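Local coordinates for particle-associated glycoside hydrolase (PDB 6C72), which probably degrades the capsular polysaccharide of Acinetobacter baumannii as a trimeric phage tailspike, helping the virus reach and enter its host, at residues A[177-190]-A[204-218]. Residues are numbered along the deposited sequence; the frame is centred on the assembly and turned at random.
Sequences HGTFWHSSDGSQVY and LKMLGSRLGSTSSNC
Trp181 and Lys205 sit at the middle of a parallel strand pairing between 179-182 and 204-207. Thr179 O takes the amide of Lys205, Trp181 N donates to Lys205 O at 2.8 Å, and Trp181 O accepts Leu207 N. Past the strands the pairing is interrupted at Gly208 and Ser209, where a water bridges, accepting from Ser183 N and donating to Leu207 O and Ser209 O; the chains meet again at a weak bond from Leu211 N to Ser183 O. The Ser209 carbonyl also receives His182 ND1 at 2.8 Å, lying in the plane of the imidazole. The ring is pinned at its other nitrogen too, since NE2 is hydrogen-bonded to His134 of the neighbouring strand; Leu207 CB packs over its face, 4.0 Å from the centroid.

Apolar contacts fill the inner side. The Met206 chain bends at its thioether (chi3 102°), bringing CE to 3.6 Å from Trp181 CE3 and 3.4 Å from Val189 CG1. On the outer side, Phe180 CD1 meets Leu207 CD1 at 3.7 Å.

In the loops, the Arg210 guanidinium lies flat over the Asp185-Gly186 peptide; NH1 ties back to Leu211 O at 2.9 Å. Cys218 SG tucks against Ser183 CB and Gln188 CA.

Strand 204-207 thus stacks between 179-182 and 234-237, as successive coils do in the right-handed parallel beta-helix typical of phage tailspikes.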
ATOM      1  N   HIS A 177     -30.953  -9.292   3.267  1.00 30.02           N
ATOM      2  CA  HIS A 177     -31.071  -9.741   1.889  1.00 29.72           C
ATOM      3  C   HIS A 177     -32.502 -10.174   1.596  1.00 29.75           C
ATOM      4  O   HIS A 177     -33.193 -10.726   2.460  1.00 30.03           O
ATOM      5  CB  HIS A 177     -30.083 -10.872   1.612  1.00 29.87           C
ATOM      6  CG  HIS A 177     -28.664 -10.405   1.518  1.00 29.68           C
ATOM      7  ND1 HIS A 177     -28.218  -9.600   0.495  1.00 29.15           N
ATOM      8  CD2 HIS A 177     -27.605 -10.602   2.336  1.00 29.95           C
ATOM      9  CE1 HIS A 177     -26.941  -9.324   0.681  1.00 28.99           C
ATOM     10  NE2 HIS A 177     -26.544  -9.921   1.790  1.00 29.50           N
ATOM     11  N   GLY A 178     -32.964  -9.871   0.388  1.00 29.35           N
ATOM     12  CA  GLY A 178     -34.281 -10.301  -0.040  1.00 30.45           C
ATOM     13  C   GLY A 178     -34.219 -11.427  -1.057  1.00 30.79           C
ATOM     14  O   GLY A 178     -35.196 -12.144  -1.257  1.00 31.81           O
ATOM     15  N   THR A 179     -33.077 -11.587  -1.713  1.00 31.57           N
ATOM     16  CA  THR A 179     -32.881 -12.635  -2.698  1.00 31.61           C
ATOM     17  C   THR A 179     -32.048 -13.743  -2.064  1.00 31.96           C
ATOM     18  O   THR A 179     -30.955 -13.480  -1.550  1.00 32.01           O
ATOM     19  CB  THR A 179     -32.191 -12.078  -3.943  1.00 31.32           C
ATOM     20  OG1 THR A 179     -32.975 -11.011  -4.483  1.00 31.14           O
ATOM     21  CG2 THR A 179     -32.023 -13.171  -5.010  1.00 31.39           C
ATOM     22  N   PHE A 180     -32.567 -14.972  -2.090  1.00 30.72           N
ATOM     23  CA  PHE A 180     -31.859 -16.138  -1.566  1.00 30.59           C
ATOM     24  C   PHE A 180     -31.643 -17.124  -2.709  1.00 30.86           C
ATOM     25  O   PHE A 180     -32.584 -17.802  -3.146  1.00 31.90           O
ATOM     26  CB  PHE A 180     -32.630 -16.789  -0.418  1.00 31.43           C
ATOM     27  CG  PHE A 180     -32.842 -15.878   0.751  1.00 31.26           C
ATOM     28  CD1 PHE A 180     -31.864 -15.747   1.729  1.00 30.55           C
ATOM     29  CD2 PHE A 180     -34.030 -15.157   0.888  1.00 31.90           C
ATOM     30  CE1 PHE A 180     -32.061 -14.901   2.807  1.00 30.46           C
ATOM     31  CE2 PHE A 180     -34.230 -14.311   1.961  1.00 31.77           C
ATOM     32  CZ  PHE A 180     -33.259 -14.185   2.922  1.00 31.06           C
ATOM     33  N   TRP A 181     -30.392 -17.254  -3.137  1.00 30.00           N
ATOM     34  CA  TRP A 181     -30.053 -17.955  -4.373  1.00 30.12           C
ATOM     35  C   TRP A 181     -29.500 -19.337  -4.030  1.00 30.24           C
ATOM     36  O   TRP A 181     -28.434 -19.453  -3.412  1.00 29.51           O
ATOM     37  CB  TRP A 181     -29.057 -17.118  -5.166  1.00 29.21           C
ATOM     38  CG  TRP A 181     -28.815 -17.568  -6.561  1.00 29.41           C
ATOM     39  CD1 TRP A 181     -29.480 -18.531  -7.240  1.00 30.34           C
ATOM     40  CD2 TRP A 181     -27.804 -17.072  -7.447  1.00 28.74           C
ATOM     41  NE1 TRP A 181     -28.957 -18.669  -8.495  1.00 30.28           N
ATOM     42  CE2 TRP A 181     -27.928 -17.780  -8.652  1.00 29.31           C
ATOM     43  CE3 TRP A 181     -26.800 -16.101  -7.331  1.00 27.82           C
ATOM     44  CZ2 TRP A 181     -27.082 -17.555  -9.745  1.00 28.97           C
ATOM     45  CZ3 TRP A 181     -25.961 -15.875  -8.416  1.00 27.51           C
ATOM     46  CH2 TRP A 181     -26.109 -16.600  -9.606  1.00 28.08           C
ATOM     47  N   HIS A 182     -30.241 -20.377  -4.406  1.00 31.26           N
ATOM     48  CA  HIS A 182     -29.848 -21.763  -4.207  1.00 31.58           C
ATOM     49  C   HIS A 182     -29.492 -22.381  -5.545  1.00 31.69           C
ATOM     50  O   HIS A 182     -29.797 -21.837  -6.607  1.00 31.80           O
ATOM     51  CB  HIS A 182     -30.965 -22.614  -3.589  1.00 32.86           C
ATOM     52  CG  HIS A 182     -31.637 -22.022  -2.390  1.00 33.09           C
ATOM     53  ND1 HIS A 182     -31.610 -22.630  -1.153  1.00 33.43           N
ATOM     54  CD2 HIS A 182     -32.419 -20.925  -2.252  1.00 33.17           C
ATOM     55  CE1 HIS A 182     -32.326 -21.921  -0.300  1.00 33.69           C
ATOM     56  NE2 HIS A 182     -32.819 -20.877  -0.940  1.00 33.50           N
ATOM     57  N   SER A 183     -28.883 -23.557  -5.477  1.00 31.79           N
ATOM     58  CA  SER A 183     -28.605 -24.367  -6.650  1.00 32.09           C
ATOM     59  C   SER A 183     -29.687 -25.422  -6.835  1.00 33.52           C
ATOM     60  O   SER A 183     -30.420 -25.767  -5.908  1.00 34.24           O
ATOM     61  CB  SER A 183     -27.239 -25.043  -6.537  1.00 31.41           C
ATOM     62  OG  SER A 183     -27.002 -25.856  -7.675  1.00 31.76           O
ATOM     63  N   SER A 184     -29.767 -25.954  -8.051  1.00 35.61           N
ATOM     64  CA  SER A 184     -30.693 -27.035  -8.349  1.00 35.83           C
ATOM     65  C   SER A 184     -30.096 -28.420  -8.129  1.00 36.71           C
ATOM     66  O   SER A 184     -30.824 -29.408  -8.285  1.00 37.06           O
ATOM     67  CB  SER A 184     -31.193 -26.925  -9.787  1.00 36.16           C
ATOM     68  OG  SER A 184     -30.119 -26.979 -10.706  1.00 35.49           O
ATOM     69  N   ASP A 185     -28.810 -28.526  -7.797  1.00 43.83           N
ATOM     70  CA  ASP A 185     -28.180 -29.815  -7.486  1.00 44.73           C
ATOM     71  C   ASP A 185     -27.075 -29.582  -6.450  1.00 45.16           C
ATOM     72  O   ASP A 185     -27.054 -28.554  -5.762  1.00 44.74           O
ATOM     73  CB  ASP A 185     -27.662 -30.490  -8.773  1.00 45.02           C
ATOM     74  CG  ASP A 185     -26.568 -29.681  -9.488  1.00 44.77           C
ATOM     75  OD1 ASP A 185     -25.891 -28.831  -8.860  1.00 44.63           O
ATOM     76  OD2 ASP A 185     -26.384 -29.890 -10.707  1.00 44.64           O
ATOM     77  N   GLY A 186     -26.144 -30.537  -6.346  1.00 34.78           N
ATOM     78  CA  GLY A 186     -25.072 -30.511  -5.375  1.00 35.25           C
ATOM     79  C   GLY A 186     -23.763 -29.909  -5.839  1.00 35.38           C
ATOM     80  O   GLY A 186     -22.777 -29.971  -5.097  1.00 35.81           O
ATOM     81  N   SER A 187     -23.717 -29.312  -7.029  1.00 37.13           N
ATOM     82  CA  SER A 187     -22.464 -28.828  -7.588  1.00 37.12           C
ATOM     83  C   SER A 187     -22.152 -27.420  -7.094  1.00 36.43           C
ATOM     84  O   SER A 187     -21.474 -27.260  -6.074  1.00 36.78           O
ATOM     85  CB  SER A 187     -22.504 -28.897  -9.121  1.00 36.66           C
ATOM     86  OG  SER A 187     -23.678 -28.289  -9.637  1.00 35.76           O
ATOM     87  N   GLN A 188     -22.621 -26.395  -7.804  1.00 32.66           N
ATOM     88  CA  GLN A 188     -22.389 -25.016  -7.390  1.00 31.85           C
ATOM     89  C   GLN A 188     -23.596 -24.170  -7.759  1.00 30.94           C
ATOM     90  O   GLN A 188     -24.433 -24.576  -8.570  1.00 30.83           O
ATOM     91  CB  GLN A 188     -21.112 -24.432  -8.014  1.00 31.25           C
ATOM     92  CG  GLN A 188     -21.188 -24.131  -9.499  1.00 30.29           C
ATOM     93  CD  GLN A 188     -21.139 -25.395 -10.344  1.00 30.93           C
ATOM     94  OE1 GLN A 188     -20.311 -26.278 -10.107  1.00 31.74           O
ATOM     95  NE2 GLN A 188     -22.006 -25.476 -11.355  1.00 30.59           N
ATOM     96  N   VAL A 189     -23.690 -22.987  -7.145  1.00 28.25           N
ATOM     97  CA  VAL A 189     -24.758 -22.065  -7.516  1.00 28.55           C
ATOM     98  C   VAL A 189     -24.360 -21.261  -8.745  1.00 28.21           C
ATOM     99  O   VAL A 189     -25.095 -21.217  -9.743  1.00 28.84           O
ATOM    100  CB  VAL A 189     -25.113 -21.126  -6.346  1.00 28.26           C
ATOM    101  CG1 VAL A 189     -26.261 -20.198  -6.745  1.00 28.66           C
ATOM    102  CG2 VAL A 189     -25.467 -21.901  -5.087  1.00 28.69           C
ATOM    103  N   TYR A 190     -23.172 -20.654  -8.702  1.00 27.89           N
ATOM    104  CA  TYR A 190     -22.710 -19.692  -9.700  1.00 27.74           C
ATOM    105  C   TYR A 190     -21.313 -20.102 -10.171  1.00 27.37           C
ATOM    106  O   TYR A 190     -20.322 -19.889  -9.467  1.00 26.64           O
ATOM    107  CB  TYR A 190     -22.698 -18.287  -9.106  1.00 27.19           C
ATOM    108  CG  TYR A 190     -22.680 -17.158 -10.113  1.00 27.45           C
ATOM    109  CD1 TYR A 190     -23.170 -17.336 -11.409  1.00 28.24           C
ATOM    110  CD2 TYR A 190     -22.153 -15.903  -9.766  1.00 27.74           C
ATOM    111  CE1 TYR A 190     -23.167 -16.291 -12.323  1.00 29.01           C
ATOM    112  CE2 TYR A 190     -22.130 -14.848 -10.676  1.00 29.24           C
ATOM    113  CZ  TYR A 190     -22.641 -15.047 -11.948  1.00 29.89           C
ATOM    114  OH  TYR A 190     -22.626 -14.002 -12.845  1.00 31.57           O
ATOM    115  N   LEU A 204     -27.205 -10.075  -2.775  1.00 27.69           N
ATOM    116  CA  LEU A 204     -28.003 -11.270  -2.532  1.00 28.08           C
ATOM    117  C   LEU A 204     -27.287 -12.162  -1.532  1.00 27.36           C
ATOM    118  O   LEU A 204     -26.121 -11.949  -1.200  1.00 26.56           O
ATOM    119  CB  LEU A 204     -28.303 -12.020  -3.841  1.00 28.55           C
ATOM    120  CG  LEU A 204     -27.170 -12.410  -4.795  1.00 27.97           C
ATOM    121  CD1 LEU A 204     -26.391 -13.637  -4.331  1.00 27.33           C
ATOM    122  CD2 LEU A 204     -27.748 -12.633  -6.198  1.00 28.79           C
ATOM    123  N   LYS A 205     -28.009 -13.177  -1.065  1.00 27.82           N
ATOM    124  CA  LYS A 205     -27.477 -14.209  -0.186  1.00 27.41           C
ATOM    125  C   LYS A 205     -27.561 -15.559  -0.889  1.00 27.71           C
ATOM    126  O   LYS A 205     -28.570 -15.868  -1.534  1.00 28.60           O
ATOM    127  CB  LYS A 205     -28.246 -14.271   1.137  1.00 27.89           C
ATOM    128  CG  LYS A 205     -27.685 -15.287   2.108  1.00 27.60           C
ATOM    129  CD  LYS A 205     -28.113 -14.988   3.527  1.00 27.90           C
ATOM    130  CE  LYS A 205     -27.417 -15.902   4.526  1.00 27.65           C
ATOM    131  NZ  LYS A 205     -27.731 -15.534   5.942  1.00 27.96           N
ATOM    132  N   MET A 206     -26.503 -16.354  -0.778  1.00 31.06           N
ATOM    133  CA  MET A 206     -26.458 -17.688  -1.358  1.00 30.65           C
ATOM    134  C   MET A 206     -26.560 -18.716  -0.239  1.00 30.87           C
ATOM    135  O   MET A 206     -25.896 -18.585   0.791  1.00 31.15           O
ATOM    136  CB  MET A 206     -25.180 -17.895  -2.183  1.00 30.27           C
ATOM    137  CG  MET A 206     -24.978 -16.861  -3.302  1.00 30.46           C
ATOM    138  SD  MET A 206     -23.448 -17.032  -4.290  1.00 30.21           S
ATOM    139  CE  MET A 206     -24.026 -17.796  -5.779  1.00 30.20           C
ATOM    140  N   LEU A 207     -27.405 -19.726  -0.434  1.00 28.65           N
ATOM    141  CA  LEU A 207     -27.688 -20.729   0.583  1.00 29.22           C
ATOM    142  C   LEU A 207     -27.335 -22.116   0.064  1.00 29.59           C
ATOM    143  O   LEU A 207     -27.548 -22.426  -1.114  1.00 29.96           O
ATOM    144  CB  LEU A 207     -29.185 -20.693   1.005  1.00 30.42           C
ATOM    145  CG  LEU A 207     -29.609 -19.412   1.728  1.00 30.26           C
ATOM    146  CD1 LEU A 207     -31.118 -19.382   1.984  1.00 31.61           C
ATOM    147  CD2 LEU A 207     -28.850 -19.216   3.037  1.00 29.60           C
ATOM    148  N   GLY A 208     -26.846 -22.967   0.973  1.00 31.22           N
ATOM    149  CA  GLY A 208     -26.398 -24.298   0.600  1.00 31.55           C
ATOM    150  C   GLY A 208     -27.501 -25.315   0.372  1.00 31.89           C
ATOM    151  O   GLY A 208     -27.276 -26.290  -0.354  1.00 32.17           O
ATOM    152  N   SER A 209     -28.685 -25.121   0.966  1.00 35.66           N
ATOM    153  CA  SER A 209     -29.766 -26.070   0.746  1.00 35.97           C
ATOM    154  C   SER A 209     -30.154 -26.036  -0.723  1.00 35.24           C
ATOM    155  O   SER A 209     -30.129 -24.980  -1.360  1.00 34.57           O
ATOM    156  CB  SER A 209     -30.973 -25.774   1.653  1.00 36.41           C
ATOM    157  OG  SER A 209     -31.632 -24.555   1.337  1.00 35.86           O
ATOM    158  N   ARG A 210     -30.456 -27.211  -1.276  1.00 35.48           N
ATOM    159  CA  ARG A 210     -30.538 -27.341  -2.724  1.00 35.74           C
ATOM    160  C   ARG A 210     -31.533 -28.427  -3.112  1.00 37.62           C
ATOM    161  O   ARG A 210     -31.941 -29.254  -2.294  1.00 38.67           O
ATOM    162  CB  ARG A 210     -29.142 -27.621  -3.315  1.00 34.69           C
ATOM    163  CG  ARG A 210     -28.386 -28.800  -2.698  1.00 35.06           C
ATOM    164  CD  ARG A 210     -28.813 -30.092  -3.328  1.00 36.38           C
ATOM    165  NE  ARG A 210     -27.831 -31.153  -3.175  1.00 36.44           N
ATOM    166  CZ  ARG A 210     -27.845 -32.282  -3.885  1.00 37.56           C
ATOM    167  NH1 ARG A 210     -28.784 -32.491  -4.793  1.00 38.70           N
ATOM    168  NH2 ARG A 210     -26.917 -33.196  -3.692  1.00 37.65           N
ATOM    169  N   LEU A 211     -31.907 -28.433  -4.388  1.00 45.00           N
ATOM    170  CA  LEU A 211     -32.849 -29.429  -4.885  1.00 45.36           C
ATOM    171  C   LEU A 211     -32.161 -30.776  -5.055  1.00 45.80           C
ATOM    172  O   LEU A 211     -31.010 -30.845  -5.491  1.00 45.63           O
ATOM    173  CB  LEU A 211     -33.431 -28.997  -6.226  1.00 45.01           C
ATOM    174  CG  LEU A 211     -34.087 -27.630  -6.259  1.00 44.67           C
ATOM    175  CD1 LEU A 211     -34.532 -27.401  -7.666  1.00 44.68           C
ATOM    176  CD2 LEU A 211     -35.266 -27.585  -5.299  1.00 45.18           C
ATOM    177  N   GLY A 212     -32.883 -31.846  -4.735  1.00 56.67           N
ATOM    178  CA  GLY A 212     -32.408 -33.193  -4.964  1.00 57.25           C
ATOM    179  C   GLY A 212     -31.872 -33.918  -3.748  1.00 57.98           C
ATOM    180  O   GLY A 212     -31.656 -35.132  -3.824  1.00 58.64           O
ATOM    181  N   SER A 213     -31.656 -33.227  -2.634  1.00 63.56           N
ATOM    182  CA  SER A 213     -31.156 -33.875  -1.430  1.00 64.46           C
ATOM    183  C   SER A 213     -31.563 -33.055  -0.220  1.00 64.60           C
ATOM    184  O   SER A 213     -31.418 -31.829  -0.230  1.00 63.88           O
ATOM    185  CB  SER A 213     -29.635 -34.021  -1.455  1.00 64.60           C
ATOM    186  OG  SER A 213     -29.172 -34.616  -0.253  1.00 65.59           O
ATOM    187  N   THR A 214     -32.053 -33.731   0.817  1.00 90.15           N
ATOM    188  CA  THR A 214     -32.381 -33.072   2.072  1.00 90.48           C
ATOM    189  C   THR A 214     -31.236 -33.104   3.081  1.00 91.20           C
ATOM    190  O   THR A 214     -31.293 -32.378   4.078  1.00 91.46           O
ATOM    191  CB  THR A 214     -33.631 -33.719   2.690  1.00 91.17           C
ATOM    192  OG1 THR A 214     -33.330 -35.059   3.106  1.00 92.08           O
ATOM    193  CG2 THR A 214     -34.768 -33.765   1.672  1.00 90.68           C
ATOM    194  N   SER A 215     -30.192 -33.898   2.830  1.00 72.72           N
ATOM    195  CA  SER A 215     -29.069 -34.067   3.749  1.00 73.59           C
ATOM    196  C   SER A 215     -27.744 -33.516   3.241  1.00 73.14           C
ATOM    197  O   SER A 215     -26.908 -33.109   4.052  1.00 73.67           O
ATOM    198  CB  SER A 215     -28.870 -35.554   4.069  1.00 74.68           C
ATOM    199  OG  SER A 215     -28.602 -36.281   2.884  1.00 74.30           O
ATOM    200  N   SER A 216     -27.524 -33.505   1.929  1.00 50.22           N
ATOM    201  CA  SER A 216     -26.259 -33.078   1.342  1.00 49.78           C
ATOM    202  C   SER A 216     -26.454 -31.751   0.620  1.00 48.49           C
ATOM    203  O   SER A 216     -27.245 -31.663  -0.324  1.00 47.74           O
ATOM    204  CB  SER A 216     -25.725 -34.144   0.389  1.00 49.84           C
ATOM    205  OG  SER A 216     -24.461 -33.781  -0.115  1.00 49.47           O
ATOM    206  N   ASN A 217     -25.741 -30.722   1.073  1.00 36.41           N
ATOM    207  CA  ASN A 217     -25.925 -29.386   0.532  1.00 35.29           C
ATOM    208  C   ASN A 217     -25.094 -29.183  -0.728  1.00 34.51           C
ATOM    209  O   ASN A 217     -24.280 -30.024  -1.121  1.00 34.85           O
ATOM    210  CB  ASN A 217     -25.565 -28.331   1.573  1.00 35.41           C
ATOM    211  CG  ASN A 217     -26.728 -28.005   2.487  1.00 35.72           C
ATOM    212  OD1 ASN A 217     -27.767 -28.656   2.430  1.00 36.00           O
ATOM    213  ND2 ASN A 217     -26.562 -26.990   3.336  1.00 35.72           N
ATOM    214  N   CYS A 218     -25.306 -28.036  -1.359  1.00 36.74           N
ATOM    215  CA  CYS A 218     -24.566 -27.699  -2.559  1.00 36.01           C
ATOM    216  C   CYS A 218     -23.094 -27.481  -2.232  1.00 36.21           C
ATOM    217  O   CYS A 218     -22.747 -26.900  -1.198  1.00 36.48           O
ATOM    218  CB  CYS A 218     -25.161 -26.455  -3.198  1.00 35.06           C
ATOM    219  SG  CYS A 218     -24.351 -26.060  -4.730  1.00 34.40           S
TER
HETATM  220  O   HOH W   1     -27.752 -24.404  -2.762  1.00 29.56           O